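Side-chain contacts in extracellular solute-binding protein family 5 (Brucella melitensis, PDB 4ONY), which probably binds peptides or related solutes in the periplasm and delivers them to an ABC transporter for uptake across the inner membrane: residues Asp178-Met183 with Pro495-Trp500; Glu208-Ile211 with Val217-Ser220; Asp444-Ala449 with Val463-Val468; Phe171-Lys176 with Met183-Ser188. All blocks are in the same frame, centred on the assembly; numbering follows the deposited sequence.

Interaction 1. Residues Asp178-Met183 with Pro495-Trp500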
loop_
_atom_site.group_PDB
_atom_site.type_symbol
_atom_site.label_atom_id
_atom_site.label_comp_id
_atom_site.label_asym_id
_atom_site.label_seq_id
_atom_site.Cartn_x
_atom_site.Cartn_y
_atom_site.Cartn_z
ATOM N N ASP A 178 7.829 15.642 12.951
ATOM C CA ASP A 178 6.391 15.654 13.164
ATOM C C ASP A 178 6.013 14.427 14.014
ATOM O O ASP A 178 6.866 13.640 14.402
ATOM C CB ASP A 178 5.649 15.705 11.838
ATOM C CG ASP A 178 5.945 14.517 10.961
ATOM O OD1 ASP A 178 6.256 13.390 11.453
ATOM O OD2 ASP A 178 5.874 14.712 9.750
ATOM N N ARG A 179 4.746 14.288 14.312
ATOM C CA ARG A 179 4.304 13.273 15.223
ATOM C C ARG A 179 4.475 11.867 14.679
ATOM O O ARG A 179 4.675 10.948 15.465
ATOM C CB ARG A 179 2.871 13.544 15.671
ATOM C CG ARG A 179 2.809 14.724 16.653
ATOM C CD ARG A 179 1.399 14.945 17.168
ATOM N NE ARG A 179 0.971 13.798 17.938
ATOM C CZ ARG A 179 1.351 13.503 19.184
ATOM N NH1 ARG A 179 2.131 14.318 19.916
ATOM N NH2 ARG A 179 0.890 12.397 19.728
ATOM N N GLU A 180 4.451 11.698 13.350
ATOM C CA GLU A 180 4.757 10.393 12.751
ATOM C C GLU A 180 6.249 10.010 12.818
ATOM O O GLU A 180 6.566 8.839 12.868
ATOM C CB GLU A 180 4.328 10.371 11.278
ATOM C CG GLU A 180 4.431 9.005 10.602
ATOM C CD GLU A 180 4.712 9.083 9.098
ATOM O OE1 GLU A 180 5.358 10.034 8.627
ATOM O OE2 GLU A 180 4.331 8.142 8.398
ATOM N N PHE A 181 7.162 10.983 12.869
ATOM C CA PHE A 181 8.588 10.679 12.728
ATOM C C PHE A 181 9.158 9.635 13.699
ATOM O O PHE A 181 9.921 8.750 13.291
ATOM C CB PHE A 181 9.465 11.941 12.781
ATOM C CG PHE A 181 10.867 11.695 12.281
ATOM C CD1 PHE A 181 11.068 11.319 10.979
ATOM C CD2 PHE A 181 11.941 11.728 13.138
ATOM C CE1 PHE A 181 12.337 11.072 10.497
ATOM C CE2 PHE A 181 13.227 11.466 12.679
ATOM C CZ PHE A 181 13.421 11.145 11.343
ATOM N N PRO A 182 8.795 9.694 14.983
ATOM C CA PRO A 182 9.317 8.650 15.850
ATOM C C PRO A 182 8.882 7.266 15.449
ATOM O O PRO A 182 9.631 6.328 15.679
ATOM C CB PRO A 182 8.751 9.002 17.231
ATOM C CG PRO A 182 8.441 10.452 17.149
ATOM C CD PRO A 182 8.049 10.708 15.728
ATOM N N MET A 183 7.693 7.129 14.854
ATOM C CA MET A 183 7.281 5.852 14.290
ATOM C C MET A 183 8.284 5.319 13.252
ATOM O O MET A 183 8.443 4.105 13.105
ATOM C CB MET A 183 5.894 5.910 13.623
ATOM C CG MET A 183 4.778 6.541 14.461
ATOM S SD MET A 183 4.430 5.687 15.999
ATOM C CE MET A 183 3.775 4.144 15.376
ATOM N N PRO A 495 -2.994 7.230 6.139
ATOM C CA PRO A 495 -2.651 8.317 5.267
ATOM C C PRO A 495 -1.963 9.423 6.077
ATOM O O PRO A 495 -2.340 9.715 7.229
ATOM C CB PRO A 495 -3.988 8.733 4.693
ATOM C CG PRO A 495 -4.991 8.323 5.704
ATOM C CD PRO A 495 -4.433 7.033 6.240
ATOM N N GLY A 496 -0.931 9.997 5.475
ATOM C CA GLY A 496 -0.102 11.017 6.117
ATOM C C GLY A 496 0.423 12.042 5.116
ATOM O O GLY A 496 -0.325 12.534 4.254
ATOM N N ASN A 497 1.714 12.387 5.252
ATOM C CA ASN A 497 2.333 13.464 4.487
ATOM C C ASN A 497 2.268 13.285 2.974
ATOM O O ASN A 497 2.174 14.280 2.254
ATOM C CB ASN A 497 3.798 13.621 4.912
ATOM C CG ASN A 497 3.917 14.037 6.377
ATOM O OD1 ASN A 497 3.079 14.778 6.892
ATOM N ND2 ASN A 497 4.907 13.488 7.083
ATOM N N GLU A 498 2.274 12.029 2.499
ATOM C CA GLU A 498 2.149 11.753 1.063
ATOM C C GLU A 498 0.839 12.335 0.450
ATOM O O GLU A 498 0.757 12.584 -0.752
ATOM C CB GLU A 498 2.346 10.256 0.771
ATOM C CG GLU A 498 1.127 9.362 1.054
ATOM C CD GLU A 498 0.755 9.275 2.529
ATOM O OE1 GLU A 498 1.652 9.476 3.396
ATOM O OE2 GLU A 498 -0.426 8.994 2.836
ATOM N N GLN A 499 -0.174 12.606 1.269
ATOM C CA GLN A 499 -1.388 13.151 0.732
ATOM C C GLN A 499 -1.185 14.531 0.074
ATOM O O GLN A 499 -1.873 14.845 -0.894
ATOM C CB GLN A 499 -2.501 13.215 1.783
ATOM C CG GLN A 499 -2.902 11.898 2.436
ATOM C CD GLN A 499 -3.385 10.830 1.456
ATOM O OE1 GLN A 499 -2.820 9.736 1.414
ATOM N NE2 GLN A 499 -4.362 11.130 0.680
ATOM N N TRP A 500 -0.225 15.334 0.562
ATOM C CA TRP A 500 0.066 16.610 -0.049
ATOM C C TRP A 500 0.458 16.512 -1.521
ATOM O O TRP A 500 0.096 17.374 -2.289
ATOM C CB TRP A 500 1.187 17.359 0.700
ATOM C CG TRP A 500 0.812 17.861 2.065
ATOM C CD1 TRP A 500 1.403 17.517 3.251
ATOM C CD2 TRP A 500 -0.219 18.792 2.389
ATOM N NE1 TRP A 500 0.763 18.149 4.285
ATOM C CE2 TRP A 500 -0.201 18.976 3.773
ATOM C CE3 TRP A 500 -1.154 19.515 1.624
ATOM C CZ2 TRP A 500 -1.083 19.864 4.434
ATOM C CZ3 TRP A 500 -2.047 20.379 2.276
ATOM C CH2 TRP A 500 -1.993 20.547 3.677
#
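With chi1 at 61°, Asp178 holds its carboxylate between its own backbone N and carbonyl carbon, while Asn497, whose CG is anti to its carbonyl carbon, sends its amide out from the other segment to meet it. The two side chains come from opposite directions, and Asn497 ND2 donates to Asp178 OD2 at 3.1 Å. The donor reaches OD2 on the syn side but lies 23° out of the carboxylate plane. The N-H...O angle of 152° makes the bond moderately bent, and the two flat groups are clearly turned against each other. The interface is small, 92 Å² in total.

The second carboxylate oxygen is engaged within its own segment: Asp178 OD1 accepts a weak bond from Phe181 N at 2.9 Å, a capping bond at the turn leading into helix 181-187. The contact thus bridges the approach to this helix, beside the six-stranded antiparallel sheet, and the type I turn from Gly496 to Gln499 before helix 499-503, consistent with a link between the two lobes of a solute-binding fold. In that turn Glu498 OE2 accepts from Gly496 N at 2.9 Å in a nearly straight bond.

Asn497 also touches Leu532 of helix 522-533. Glu180, extended beyond CG, runs past Asn497 in the opposite sense, leaving OE1 3.8 Å from Asn497 ND2 with the flat groups almost perpendicular.

Interaction 2. Residues Glu208-Ile211 with Val217-Ser220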
loop_
_atom_site.group_PDB
_atom_site.type_symbol
_atom_site.label_atom_id
_atom_site.label_comp_id
_atom_site.label_asym_id
_atom_site.label_seq_id
_atom_site.Cartn_x
_atom_site.Cartn_y
_atom_site.Cartn_z
ATOM N N GLU A 208 27.872 -11.119 -1.222
ATOM C CA GLU A 208 28.349 -11.761 0.026
ATOM C C GLU A 208 27.192 -11.822 1.018
ATOM O O GLU A 208 26.532 -10.806 1.264
ATOM C CB GLU A 208 29.543 -11.037 0.682
ATOM N N PRO A 209 26.949 -13.003 1.599
ATOM C CA PRO A 209 25.805 -13.084 2.510
ATOM C C PRO A 209 25.941 -12.092 3.669
ATOM O O PRO A 209 26.932 -12.122 4.366
ATOM C CB PRO A 209 25.851 -14.531 3.025
ATOM C CG PRO A 209 26.687 -15.282 2.015
ATOM C CD PRO A 209 27.686 -14.275 1.503
ATOM N N PRO A 210 24.964 -11.184 3.839
ATOM C CA PRO A 210 25.163 -10.152 4.856
ATOM C C PRO A 210 24.746 -10.650 6.249
ATOM O O PRO A 210 23.912 -11.552 6.374
ATOM C CB PRO A 210 24.229 -9.027 4.372
ATOM C CG PRO A 210 23.069 -9.766 3.760
ATOM C CD PRO A 210 23.662 -11.031 3.150
ATOM N N ILE A 211 25.298 -10.042 7.284
ATOM C CA ILE A 211 24.965 -10.434 8.655
ATOM C C ILE A 211 23.855 -9.529 9.171
ATOM O O ILE A 211 23.998 -8.301 9.097
ATOM C CB ILE A 211 26.182 -10.241 9.552
ATOM C CG1 ILE A 211 27.303 -11.215 9.162
ATOM C CG2 ILE A 211 25.811 -10.393 11.011
ATOM C CD1 ILE A 211 26.943 -12.688 9.265
ATOM N N VAL A 217 19.227 -16.695 7.935
ATOM C CA VAL A 217 20.479 -16.312 7.322
ATOM C C VAL A 217 20.421 -16.640 5.828
ATOM O O VAL A 217 19.661 -17.507 5.383
ATOM C CB VAL A 217 21.687 -17.002 7.966
ATOM C CG1 VAL A 217 21.719 -16.736 9.473
ATOM C CG2 VAL A 217 21.683 -18.501 7.719
ATOM N N VAL A 218 21.217 -15.933 5.053
ATOM C CA VAL A 218 21.311 -16.172 3.636
ATOM C C VAL A 218 22.247 -17.352 3.432
ATOM O O VAL A 218 23.430 -17.234 3.627
ATOM C CB VAL A 218 21.823 -14.903 2.919
ATOM C CG1 VAL A 218 22.074 -15.184 1.456
ATOM C CG2 VAL A 218 20.831 -13.757 3.109
ATOM N N ALA A 219 21.692 -18.502 3.041
ATOM C CA ALA A 219 22.440 -19.743 2.890
ATOM C C ALA A 219 23.028 -19.905 1.488
ATOM O O ALA A 219 24.081 -20.489 1.333
ATOM C CB ALA A 219 21.530 -20.910 3.181
ATOM N N SER A 220 22.346 -19.420 0.464
ATOM C CA SER A 220 22.912 -19.457 -0.887
ATOM C C SER A 220 22.235 -18.467 -1.791
ATOM O O SER A 220 21.056 -18.090 -1.613
ATOM C CB SER A 220 22.838 -20.838 -1.549
ATOM O OG SER A 220 21.516 -21.178 -1.808
HETATM O O HOH W 1 22.916 -14.053 6.505
#
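Pro209 and Val218 bring the two backbones to a CA-CA separation of 5.6 Å, the nearest approach of an irregular run to strand 216-222. The backbones are joined through one ordered water: Pro210 O receives a hydrogen bond from it at 2.7 Å, and the same water accepts from Val218 N at 2.9 Å. The Val218 N-H is thus bonded to this bridging water.

Val218 supplies the apolar surface, and its two methyl branches divide the work. CG2, placed beside the backbone N, meets Pro210 CD at 3.9 Å, the proline and valine side chains crossing at about a right angle. CG1, anti to that N (chi1 174°), lies 4.1 Å from Pro209 CB. Pro209 CB in addition rests 3.7 Å from Val218 O, so the first proline packs against backbone as well as side chain. Beyond the pair, Pro210 touches Leu58 and Tyr84, and Val218 reaches Ile227 and Tyr229 of strand 226-231.

The proline-rich loop therefore flanks strand 216-222, an outermost strand of a mixed four-stranded sheet, in which Ala219 and Ser220, just past the contact, both face Val228 and form a classic beta bulge.

Interaction 3. Residues Asp444-Ala449 with Val463-Val468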
loop_
_atom_site.group_PDB
_atom_site.type_symbol
_atom_site.label_atom_id
_atom_site.label_comp_id
_atom_site.label_asym_id
_atom_site.label_seq_id
_atom_site.Cartn_x
_atom_site.Cartn_y
_atom_site.Cartn_z
ATOM N N ASP A 444 -4.635 -4.052 -21.506
ATOM C CA ASP A 444 -5.660 -4.036 -20.462
ATOM C C ASP A 444 -6.320 -2.646 -20.288
ATOM O O ASP A 444 -7.540 -2.550 -20.124
ATOM C CB ASP A 444 -5.113 -4.482 -19.109
ATOM C CG ASP A 444 -4.983 -5.997 -18.981
ATOM O OD1 ASP A 444 -5.373 -6.770 -19.880
ATOM O OD2 ASP A 444 -4.487 -6.410 -17.929
ATOM N N GLU A 445 -5.527 -1.581 -20.337
ATOM C CA GLU A 445 -6.091 -0.235 -20.247
ATOM C C GLU A 445 -6.957 0.102 -21.479
ATOM O O GLU A 445 -8.065 0.655 -21.380
ATOM C CB GLU A 445 -4.987 0.794 -20.029
ATOM C CG GLU A 445 -4.321 0.687 -18.673
ATOM C CD GLU A 445 -3.544 1.911 -18.284
ATOM O OE1 GLU A 445 -3.071 1.937 -17.141
ATOM O OE2 GLU A 445 -3.395 2.857 -19.078
ATOM N N GLU A 446 -6.494 -0.276 -22.645
ATOM C CA GLU A 446 -7.284 -0.108 -23.831
ATOM C C GLU A 446 -8.626 -0.768 -23.780
ATOM O O GLU A 446 -9.621 -0.173 -24.229
ATOM C CB GLU A 446 -6.604 -0.729 -25.039
ATOM C CG GLU A 446 -5.887 0.255 -25.876
ATOM C CD GLU A 446 -5.505 -0.400 -27.174
ATOM O OE1 GLU A 446 -6.271 -0.207 -28.174
ATOM O OE2 GLU A 446 -4.490 -1.143 -27.130
ATOM N N LYS A 447 -8.651 -1.991 -23.267
ATOM C CA LYS A 447 -9.888 -2.730 -23.223
ATOM C C LYS A 447 -10.941 -2.007 -22.382
ATOM O O LYS A 447 -12.090 -1.886 -22.803
ATOM C CB LYS A 447 -9.654 -4.117 -22.676
ATOM C CG LYS A 447 -10.906 -4.975 -22.704
ATOM C CD LYS A 447 -10.729 -6.227 -21.843
ATOM C CE LYS A 447 -9.715 -7.198 -22.422
ATOM N NZ LYS A 447 -9.420 -8.274 -21.429
ATOM N N ILE A 448 -10.553 -1.508 -21.215
ATOM C CA ILE A 448 -11.516 -0.797 -20.358
ATOM C C ILE A 448 -11.861 0.599 -20.904
ATOM O O ILE A 448 -12.992 1.056 -20.811
ATOM C CB ILE A 448 -11.069 -0.777 -18.881
ATOM C CG1 ILE A 448 -12.226 -0.428 -17.974
ATOM C CG2 ILE A 448 -9.956 0.189 -18.587
ATOM C CD1 ILE A 448 -13.323 -1.469 -18.013
ATOM N N ALA A 449 -10.906 1.242 -21.543
ATOM C CA ALA A 449 -11.154 2.540 -22.162
ATOM C C ALA A 449 -12.149 2.402 -23.335
ATOM O O ALA A 449 -13.024 3.251 -23.521
ATOM C CB ALA A 449 -9.867 3.145 -22.642
ATOM N N VAL A 463 -14.445 10.150 -28.240
ATOM C CA VAL A 463 -13.294 9.860 -27.425
ATOM C C VAL A 463 -12.233 9.157 -28.203
ATOM O O VAL A 463 -12.526 8.185 -28.840
ATOM C CB VAL A 463 -13.722 8.931 -26.271
ATOM C CG1 VAL A 463 -12.539 8.558 -25.404
ATOM C CG2 VAL A 463 -14.791 9.596 -25.442
ATOM N N GLU A 464 -10.999 9.655 -28.174
ATOM C CA GLU A 464 -9.870 9.018 -28.851
ATOM C C GLU A 464 -9.058 8.210 -27.841
ATOM O O GLU A 464 -8.771 8.698 -26.755
ATOM C CB GLU A 464 -8.987 10.097 -29.489
ATOM C CG GLU A 464 -9.741 11.014 -30.472
ATOM C CD GLU A 464 -9.030 12.322 -30.723
ATOM O OE1 GLU A 464 -7.989 12.673 -30.097
ATOM O OE2 GLU A 464 -9.551 13.059 -31.559
ATOM N N ILE A 465 -8.758 6.966 -28.146
ATOM C CA ILE A 465 -7.920 6.176 -27.265
ATOM C C ILE A 465 -6.550 6.113 -27.882
ATOM O O ILE A 465 -6.395 5.641 -28.995
ATOM C CB ILE A 465 -8.509 4.782 -27.022
ATOM C CG1 ILE A 465 -9.854 4.938 -26.284
ATOM C CG2 ILE A 465 -7.569 3.956 -26.159
ATOM C CD1 ILE A 465 -10.711 3.713 -26.315
ATOM N N HIS A 466 -5.540 6.581 -27.173
ATOM C CA HIS A 466 -4.214 6.658 -27.737
ATOM C C HIS A 466 -3.235 5.905 -26.830
ATOM O O HIS A 466 -2.996 6.339 -25.692
ATOM C CB HIS A 466 -3.867 8.142 -27.800
ATOM C CG HIS A 466 -2.566 8.418 -28.480
ATOM N ND1 HIS A 466 -1.513 9.052 -27.848
ATOM C CD2 HIS A 466 -2.122 8.093 -29.711
ATOM C CE1 HIS A 466 -0.477 9.102 -28.663
ATOM N NE2 HIS A 466 -0.828 8.543 -29.804
ATOM N N THR A 467 -2.718 4.771 -27.280
ATOM C CA THR A 467 -1.745 4.016 -26.491
ATOM C C THR A 467 -0.332 4.525 -26.737
ATOM O O THR A 467 0.071 4.717 -27.876
ATOM C CB THR A 467 -1.789 2.495 -26.726
ATOM O OG1 THR A 467 -2.921 1.977 -26.050
ATOM C CG2 THR A 467 -0.560 1.772 -26.054
ATOM N N VAL A 468 0.393 4.764 -25.650
ATOM C CA VAL A 468 1.732 5.345 -25.674
ATOM C C VAL A 468 2.625 4.377 -24.866
ATOM O O VAL A 468 2.204 3.830 -23.848
ATOM C CB VAL A 468 1.680 6.774 -25.077
ATOM C CG1 VAL A 468 3.041 7.457 -25.040
ATOM C CG2 VAL A 468 0.738 7.657 -25.880
#
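Ile465 of the strand and Ala449 of the helix make the apolar part of the contact. Ile465 CD1 lies 3.8 Å from Ala449 CB. It comes closer still to Ala449 C, at 3.6 Å, so the methyl at the end of the isoleucine packs on helix backbone as well as on the alanine side chain. Its other branch, CG2, faces Glu446 CG at 4.1 Å. With CG1 beside the backbone N (chi1 -64°), Ile465 directs one branch to each of two helix residues, three positions apart and so on nearly the same side of the helix.

Glu446 also reaches Thr467, the two side chains crossing at about a right angle. The closest approach is by Glu446 CG, 3.4 Å from Thr467 OG1. The carboxylate is near as well, with Glu446 OE2 3.7 Å from Thr467 OG1. The Thr467 hydroxyl is hydrogen-bonded to Thr440 OG1 on the adjacent strand.

The two segments belong to a beta-alpha-beta unit, in which strand 435-440, helix 443-458 and strand 462-467 follow one another and the two strands run parallel in the mixed sheet. The short axes of helix 444-449 and strand 463-467 agree with this: they are antiparallel at 177° and approach to 9.5 Å.

Ile465 is flanked by Leu450 and Gln453 of the same helix and by Thr440. Further out, backbone bonds from Glu464 and His466 join their strand to strand 435-440, and Glu445 OE2 accepts from Arg441 N in the short connection after that strand.

Interaction 4. Residues Phe171-Lys176 with Met183-Ser188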
loop_
_atom_site.group_PDB
_atom_site.type_symbol
_atom_site.label_atom_id
_atom_site.label_comp_id
_atom_site.label_asym_id
_atom_site.label_seq_id
_atom_site.Cartn_x
_atom_site.Cartn_y
_atom_site.Cartn_z
ATOM N N PHE A 171 16.801 9.521 20.954
ATOM C CA PHE A 171 16.766 10.417 19.784
ATOM C C PHE A 171 16.010 11.666 20.197
ATOM O O PHE A 171 14.856 11.569 20.620
ATOM C CB PHE A 171 15.976 9.755 18.636
ATOM C CG PHE A 171 16.612 8.506 18.099
ATOM C CD1 PHE A 171 16.511 7.307 18.772
ATOM C CD2 PHE A 171 17.305 8.528 16.908
ATOM C CE1 PHE A 171 17.100 6.151 18.268
ATOM C CE2 PHE A 171 17.900 7.389 16.408
ATOM C CZ PHE A 171 17.809 6.200 17.093
ATOM N N THR A 172 16.644 12.822 20.117
ATOM C CA THR A 172 15.956 14.101 20.337
ATOM C C THR A 172 15.749 14.795 19.006
ATOM O O THR A 172 16.704 14.956 18.244
ATOM C CB THR A 172 16.779 15.005 21.264
ATOM O OG1 THR A 172 17.089 14.289 22.445
ATOM C CG2 THR A 172 16.015 16.308 21.624
ATOM N N PHE A 173 14.512 15.191 18.722
ATOM C CA PHE A 173 14.149 15.707 17.423
ATOM C C PHE A 173 14.184 17.218 17.356
ATOM O O PHE A 173 14.104 17.884 18.370
ATOM C CB PHE A 173 12.757 15.187 17.018
ATOM C CG PHE A 173 12.665 13.688 17.066
ATOM C CD1 PHE A 173 13.521 12.920 16.282
ATOM C CD2 PHE A 173 11.824 13.063 17.931
ATOM C CE1 PHE A 173 13.496 11.547 16.343
ATOM C CE2 PHE A 173 11.777 11.683 17.976
ATOM C CZ PHE A 173 12.612 10.921 17.176
ATOM N N ASN A 174 14.313 17.729 16.140
ATOM C CA ASN A 174 14.322 19.164 15.891
ATOM C C ASN A 174 13.001 19.580 15.304
ATOM O O ASN A 174 12.087 18.772 15.132
ATOM C CB ASN A 174 15.500 19.573 15.005
ATOM C CG ASN A 174 15.421 19.008 13.591
ATOM O OD1 ASN A 174 14.350 18.884 12.998
ATOM N ND2 ASN A 174 16.571 18.699 13.031
ATOM N N GLU A 175 12.892 20.855 15.002
ATOM C CA GLU A 175 11.620 21.433 14.588
ATOM C C GLU A 175 11.113 20.928 13.222
ATOM O O GLU A 175 9.945 21.112 12.893
ATOM C CB GLU A 175 11.706 22.974 14.638
ATOM C CG GLU A 175 12.547 23.620 13.539
ATOM C CD GLU A 175 14.053 23.286 13.598
ATOM O OE1 GLU A 175 14.619 23.119 14.726
ATOM O OE2 GLU A 175 14.677 23.212 12.500
ATOM N N LYS A 176 11.964 20.308 12.418
ATOM C CA LYS A 176 11.476 19.704 11.195
ATOM C C LYS A 176 10.697 18.381 11.432
ATOM O O LYS A 176 10.134 17.852 10.512
ATOM C CB LYS A 176 12.612 19.431 10.237
ATOM C CG LYS A 176 13.305 20.681 9.741
ATOM C CD LYS A 176 14.541 20.232 8.980
ATOM C CE LYS A 176 14.905 21.137 7.814
ATOM N NZ LYS A 176 16.144 20.608 7.155
ATOM N N MET A 183 7.693 7.129 14.854
ATOM C CA MET A 183 7.281 5.852 14.290
ATOM C C MET A 183 8.284 5.319 13.252
ATOM O O MET A 183 8.443 4.105 13.105
ATOM C CB MET A 183 5.894 5.910 13.623
ATOM C CG MET A 183 4.778 6.541 14.461
ATOM S SD MET A 183 4.430 5.687 15.999
ATOM C CE MET A 183 3.775 4.144 15.376
ATOM N N LEU A 184 8.917 6.219 12.500
ATOM C CA LEU A 184 9.792 5.827 11.396
ATOM C C LEU A 184 11.155 5.396 11.946
ATOM O O LEU A 184 11.787 4.481 11.424
ATOM C CB LEU A 184 9.949 6.985 10.414
ATOM C CG LEU A 184 8.659 7.541 9.809
ATOM C CD1 LEU A 184 8.924 8.641 8.788
ATOM C CD2 LEU A 184 7.908 6.403 9.115
ATOM N N ILE A 185 11.589 6.042 13.039
ATOM C CA ILE A 185 12.799 5.638 13.740
ATOM C C ILE A 185 12.603 4.206 14.299
ATOM O O ILE A 185 13.469 3.314 14.138
ATOM C CB ILE A 185 13.152 6.631 14.883
ATOM C CG1 ILE A 185 13.458 8.023 14.349
ATOM C CG2 ILE A 185 14.327 6.119 15.696
ATOM C CD1 ILE A 185 14.691 8.133 13.469
ATOM N N ALA A 186 11.439 3.992 14.908
ATOM C CA ALA A 186 11.129 2.720 15.585
ATOM C C ALA A 186 10.898 1.559 14.624
ATOM O O ALA A 186 11.399 0.438 14.853
ATOM C CB ALA A 186 9.925 2.895 16.520
ATOM N N GLY A 187 10.209 1.831 13.521
ATOM C CA GLY A 187 9.789 0.777 12.579
ATOM C C GLY A 187 10.218 0.884 11.129
ATOM O O GLY A 187 9.898 -0.009 10.357
ATOM N N SER A 188 10.898 1.953 10.726
ATOM C CA SER A 188 11.309 2.083 9.323
ATOM C C SER A 188 12.787 2.388 9.174
ATOM O O SER A 188 13.200 3.077 8.239
ATOM C CB SER A 188 10.488 3.162 8.575
ATOM O OG SER A 188 9.097 2.934 8.779
#
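Ile185 of helix 181-187 packs onto Phe171 and Phe173 of strand 168-173, a helix laid against one face of the large antiparallel sheet. The segments are nearest at Phe171 and Ile185, whose CA atoms are 8.7 Å apart, and the three touching residues are all buried.

The aromatic interaction is a CH-pi contact: Ile185 CG2 stands 3.7 Å from the centroid of the Phe171 ring and only 8° off its normal, so the methyl sits over the middle of one face. The placement follows from chi1 of -63°, which puts CG2 anti to the backbone N and CG1 beside it. Tyr140 of helix 133-146 meets Phe171 edge-to-face and also touches Ile185, adding a further neighbour to both residues.

Plain apolar packing is carried by the other branch. Ile185 CG1 lies 4.0 Å from Phe173 CE1, approaching the ring obliquely, while the two side chains slide past each other in opposite directions. Phe117 of strand 114-119 also touches Ile185.

Hydrogen bonds are found within each segment as well. Near the helix's C-terminal end Gly187 N bonds Met183 O and Ser188 N bonds Leu184 O. Past the strand's end Asn174, whose ND2 bonds Ser156 O, forms an Asx turn, Lys176 N donating to Asn174 OD1 at 2.8 Å with the donor tilted 27° from the carbonyl plane.

Overall arrangement
Interactions 1 and 4 are neighbours in space. Their centres are 11 Å apart, both use helix 181-187 and they share Met183; Phe181 CD2 lies 3.6 Å from Phe173 CE1, and Pro182 CG is 3.7 Å from Phe173 CE2. The turn leading into the helix that packs on the sheet in interaction 4 carries the polar contact of interaction 1. Interaction 2 lies about 34 Å from interaction 1, centre to centre. Interaction 3 is about 46 Å from interaction 2 and, across the chain's centre, about 44 Å from interaction 4. Strand 216-222 of interaction 2 pairs with strand 226-231, whose first residue, Arg226, contacts an ether molecule, P4G, bound in this crystal.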